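Local coordinates for protein DyP-type peroxidase (Thermobifida cellulosilytica, PDB 4GS1) that probably uses hydrogen peroxide to oxidise dyes and related substrates at a bound haem, as DyP-type peroxidases do, at residues I109-G113 / S114-A118; F185-A189 / A190-D194. One frame throughout, in Å; residues are numbered along the deposited sequence.

Interaction 1: I109-G113 / S114-A118; sequences IGIGG and SLLEA
Gly-113, which loses more surface to the contact than any other residue here, carries the chain from strand 106-111 into helix 113-118. Its carbonyl points along the young helix, where Gly-113 O accepts Glu-117 N at 3.2 Å, in the carbonyl plane and fairly straight (156° at the hydrogen), while Leu-116 N makes only a weak second bond to the same oxygen. One residue back, Leu-115 N reaches Gly-112 O at 3.0 Å from above the carbonyl plane, closing the first turn. Both glycines are buried, and the bare CA of Gly-112 suits a place where a side chain would start out close to Ser-114 OG.

Ile-111 supplies the apolar half. With CG1 beside the backbone N (chi1 -71°), CG2 is left anti to it and touches two methyls, Leu-115 CD2 at 3.7 Å and Leu-116 CD1 also at 3.7 Å; the Leu-116 chain crosses it at about a right angle. One methyl of the branched residue thus serves both leucines, which meet it from adjacent sides. Ser-114 holds OG close to the backbone (chi1 57°), a compact polar group at the partly exposed start of the helix, where it bonds to Asp-148.

This is a tight strand-to-helix junction, the first helical turn packed back on the last residue of the strand. Around it, Ile-111 packs on Leu-77 and Leu-115 on Ala-73, both of helix 66-90; Leu-115 also touches Leu-149 of neighbouring strand 149-155.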
loop_
_atom_site.group_PDB
_atom_site.type_symbol
_atom_site.label_atom_id
_atom_site.label_comp_id
_atom_site.label_asym_id
_atom_site.label_seq_id
_atom_site.Cartn_x
_atom_site.Cartn_y
_atom_site.Cartn_z
ATOM N N ILE B 109 -12.063 -12.721 11.940
ATOM C CA ILE B 109 -12.878 -11.888 12.821
ATOM C C ILE B 109 -12.440 -12.035 14.284
ATOM O O ILE B 109 -12.364 -13.148 14.809
ATOM C CB ILE B 109 -14.389 -12.252 12.701
ATOM C CG1 ILE B 109 -14.880 -12.096 11.254
ATOM C CG2 ILE B 109 -15.216 -11.398 13.628
ATOM C CD1 ILE B 109 -16.295 -12.682 11.025
ATOM N N GLY B 110 -12.152 -10.918 14.946
ATOM C CA GLY B 110 -11.671 -10.983 16.320
ATOM C C GLY B 110 -12.391 -10.062 17.283
ATOM O O GLY B 110 -13.100 -9.132 16.871
ATOM N N ILE B 111 -12.168 -10.305 18.575
ATOM C CA ILE B 111 -12.915 -9.658 19.649
ATOM C C ILE B 111 -11.954 -9.148 20.720
ATOM O O ILE B 111 -11.062 -9.877 21.161
ATOM C CB ILE B 111 -13.885 -10.680 20.281
ATOM C CG1 ILE B 111 -15.020 -11.000 19.303
ATOM C CG2 ILE B 111 -14.446 -10.174 21.616
ATOM C CD1 ILE B 111 -15.801 -12.261 19.663
ATOM N N GLY B 112 -12.126 -7.895 21.133
ATOM C CA GLY B 112 -11.257 -7.312 22.144
ATOM C C GLY B 112 -11.808 -7.449 23.548
ATOM O O GLY B 112 -13.018 -7.564 23.736
ATOM N N GLY B 113 -10.928 -7.425 24.546
ATOM C CA GLY B 113 -11.373 -7.479 25.930
ATOM C C GLY B 113 -12.363 -6.376 26.278
ATOM O O GLY B 113 -13.286 -6.588 27.061
ATOM N N SER B 114 -12.176 -5.197 25.695
ATOM C CA SER B 114 -13.062 -4.062 25.980
ATOM C C SER B 114 -14.507 -4.291 25.525
ATOM O O SER B 114 -15.429 -3.651 26.036
ATOM C CB SER B 114 -12.505 -2.781 25.358
ATOM O OG SER B 114 -12.324 -2.941 23.958
ATOM N N LEU B 115 -14.708 -5.191 24.564
ATOM C CA LEU B 115 -16.064 -5.557 24.156
ATOM C C LEU B 115 -16.771 -6.243 25.311
ATOM O O LEU B 115 -17.939 -5.962 25.602
ATOM C CB LEU B 115 -16.051 -6.488 22.935
ATOM C CG LEU B 115 -17.453 -6.819 22.401
ATOM C CD1 LEU B 115 -18.019 -5.652 21.599
ATOM C CD2 LEU B 115 -17.464 -8.083 21.567
ATOM N N LEU B 116 -16.064 -7.156 25.970
ATOM C CA LEU B 116 -16.655 -7.890 27.084
ATOM C C LEU B 116 -16.957 -6.941 28.235
ATOM O O LEU B 116 -17.979 -7.083 28.915
ATOM C CB LEU B 116 -15.752 -9.051 27.525
ATOM C CG LEU B 116 -15.820 -10.311 26.651
ATOM C CD1 LEU B 116 -15.094 -10.142 25.303
ATOM C CD2 LEU B 116 -15.254 -11.499 27.400
ATOM N N GLU B 117 -16.091 -5.953 28.441
ATOM C CA GLU B 117 -16.352 -4.944 29.472
ATOM C C GLU B 117 -17.621 -4.142 29.158
ATOM O O GLU B 117 -18.461 -3.926 30.034
ATOM C CB GLU B 117 -15.145 -4.015 29.668
ATOM C CG GLU B 117 -13.884 -4.726 30.172
ATOM C CD GLU B 117 -14.134 -5.600 31.405
ATOM O OE1 GLU B 117 -14.931 -5.194 32.282
ATOM O OE2 GLU B 117 -13.534 -6.699 31.497
ATOM N N ALA B 118 -17.770 -3.718 27.905
ATOM C CA ALA B 118 -18.965 -2.977 27.492
ATOM C C ALA B 118 -20.245 -3.801 27.643
ATOM O O ALA B 118 -21.315 -3.247 27.882
ATOM C CB ALA B 118 -18.821 -2.490 26.056
#

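Interaction 2: F185-A189 / A190-D194; sequences FRRTA and AAAQD
Two successive reverse turns fold the backbone of 188-192 back on itself. In the first, Ala-191 N bonds to Thr-188 O at 3.2 Å; in the second, Ala-192 N bonds to Ala-189 O at 3.1 Å and is straighter (163° at the hydrogen). Both donors stand well above the carbonyl planes. Backbone angles of Ala-189 and Ala-190 are near helical, Ala-191 takes the usual last position of a type I turn, and Ala-192 is extended, which ends the coil.

Thr-188 reinforces the first turn. With chi1 at 60°, its hydroxyl sits over its own backbone and faces the turn: OG1 takes a weak second bond from Ala-191 N at 3.4 Å and rests 3.6 Å from Ala-191 CB. Small alanines fit the coil, which is buried. Arg-187, its chain bent at the second torsion, folds back over the exit of the turns, where Ala-192 CB lies over the centre of one guanidinium face, 4.3 Å from Arg-187 CZ. The methyl packs on that flat face, while Arg-187 NH2 bonds to the carbonyl oxygens of Pro-195 and Ala-197.

The subunit interface passes close by: Thr-188 N bonds to Asp-157 of the second subunit, against which Ala-191 also packs. Consecutive type I turns, the first reinforced by a threonine hydroxyl in the manner of an ST motif, make a compact coil where strand 176-185 gives way to the loop leading to helix 217-223.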
loop_
_atom_site.group_PDB
_atom_site.type_symbol
_atom_site.label_atom_id
_atom_site.label_comp_id
_atom_site.label_asym_id
_atom_site.label_seq_id
_atom_site.Cartn_x
_atom_site.Cartn_y
_atom_site.Cartn_z
ATOM N N PHE B 185 2.204 -5.321 3.304
ATOM C CA PHE B 185 2.515 -6.140 2.138
ATOM C C PHE B 185 3.711 -7.050 2.372
ATOM O O PHE B 185 4.537 -6.807 3.259
ATOM C CB PHE B 185 2.821 -5.252 0.924
ATOM C CG PHE B 185 3.998 -4.335 1.123
ATOM C CD1 PHE B 185 5.283 -4.730 0.761
ATOM C CD2 PHE B 185 3.825 -3.076 1.680
ATOM C CE1 PHE B 185 6.368 -3.886 0.953
ATOM C CE2 PHE B 185 4.910 -2.226 1.875
ATOM C CZ PHE B 185 6.184 -2.634 1.508
ATOM N N ARG B 186 3.798 -8.076 1.531
ATOM C CA ARG B 186 4.999 -8.892 1.346
ATOM C C ARG B 186 5.235 -8.964 -0.149
ATOM O O ARG B 186 4.396 -8.501 -0.924
ATOM C CB ARG B 186 4.763 -10.316 1.848
ATOM C CG ARG B 186 4.414 -10.408 3.317
ATOM C CD ARG B 186 3.942 -11.812 3.655
ATOM N NE ARG B 186 3.850 -12.024 5.101
ATOM C CZ ARG B 186 3.949 -13.219 5.687
ATOM N NH1 ARG B 186 4.123 -14.318 4.951
ATOM N NH2 ARG B 186 3.865 -13.318 7.011
ATOM N N ARG B 187 6.350 -9.566 -0.566
ATOM C CA ARG B 187 6.556 -9.809 -1.993
ATOM C C ARG B 187 5.435 -10.690 -2.542
ATOM O O ARG B 187 4.952 -11.612 -1.868
ATOM C CB ARG B 187 7.928 -10.448 -2.272
ATOM C CG ARG B 187 7.983 -11.990 -2.228
ATOM C CD ARG B 187 7.782 -12.557 -0.832
ATOM N NE ARG B 187 8.039 -14.005 -0.810
ATOM C CZ ARG B 187 7.165 -14.929 -1.197
ATOM N NH1 ARG B 187 5.965 -14.567 -1.642
ATOM N NH2 ARG B 187 7.490 -16.223 -1.144
ATOM N N THR B 188 4.997 -10.397 -3.759
ATOM C CA THR B 188 3.993 -11.252 -4.396
ATOM C C THR B 188 4.609 -12.554 -4.884
ATOM O O THR B 188 5.792 -12.607 -5.244
ATOM C CB THR B 188 3.296 -10.559 -5.580
ATOM O OG1 THR B 188 4.274 -10.199 -6.568
ATOM C CG2 THR B 188 2.540 -9.310 -5.108
ATOM N N ALA B 189 3.802 -13.609 -4.900
ATOM C CA ALA B 189 4.253 -14.887 -5.443
ATOM C C ALA B 189 4.679 -14.726 -6.897
ATOM O O ALA B 189 5.616 -15.376 -7.353
ATOM C CB ALA B 189 3.145 -15.924 -5.327
ATOM N N ALA B 190 3.984 -13.859 -7.627
ATOM C CA ALA B 190 4.244 -13.699 -9.056
ATOM C C ALA B 190 5.649 -13.170 -9.332
ATOM O O ALA B 190 6.233 -13.456 -10.378
ATOM C CB ALA B 190 3.201 -12.779 -9.676
ATOM N N ALA B 191 6.190 -12.403 -8.389
ATOM C CA ALA B 191 7.516 -11.802 -8.556
ATOM C C ALA B 191 8.587 -12.515 -7.736
ATOM O O ALA B 191 9.703 -12.017 -7.595
ATOM C CB ALA B 191 7.474 -10.314 -8.207
ATOM N N ALA B 192 8.259 -13.681 -7.190
ATOM C CA ALA B 192 9.240 -14.422 -6.396
ATOM C C ALA B 192 9.983 -15.429 -7.258
ATOM O O ALA B 192 9.358 -16.230 -7.952
ATOM C CB ALA B 192 8.555 -15.128 -5.238
ATOM N N GLN B 193 11.313 -15.402 -7.203
ATOM C CA GLN B 193 12.101 -16.429 -7.890
ATOM C C GLN B 193 11.695 -17.809 -7.374
ATOM O O GLN B 193 11.560 -18.771 -8.146
ATOM C CB GLN B 193 13.599 -16.193 -7.672
ATOM C CG GLN B 193 14.164 -14.982 -8.424
ATOM C CD GLN B 193 15.582 -14.619 -7.985
ATOM O OE1 GLN B 193 16.281 -15.428 -7.370
ATOM N NE2 GLN B 193 16.004 -13.394 -8.290
ATOM N N ASP B 194 11.486 -17.882 -6.062
ATOM C CA ASP B 194 10.997 -19.089 -5.399
ATOM C C ASP B 194 9.828 -18.717 -4.496
ATOM O O ASP B 194 10.032 -18.181 -3.404
ATOM C CB ASP B 194 12.120 -19.722 -4.570
ATOM C CG ASP B 194 11.684 -20.993 -3.853
ATOM O OD1 ASP B 194 10.503 -21.385 -3.957
ATOM O OD2 ASP B 194 12.532 -21.609 -3.172
#

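In the fold
Interaction 1 comes first along the chain and closes before interaction 2 opens; their centres are 35 Å apart, on opposite sides of the chain's centre, and they do not touch. Both sit at the ends of the outermost strands of one antiparallel sheet of ferredoxin-like order, 106-111 at one edge and 176-185 at the other. Each edge also bonds to the second, similarly ordered sheet: Ile-111 to Ala-378 of strand 369-379, Phe-185 to Asn-323 of strand 318-328. The two contacts therefore lie near the two seams joining the halves, consistent with a barrel-like core. Interaction 2 additionally meets the second subunit, whereas interaction 1 stays within its own chain.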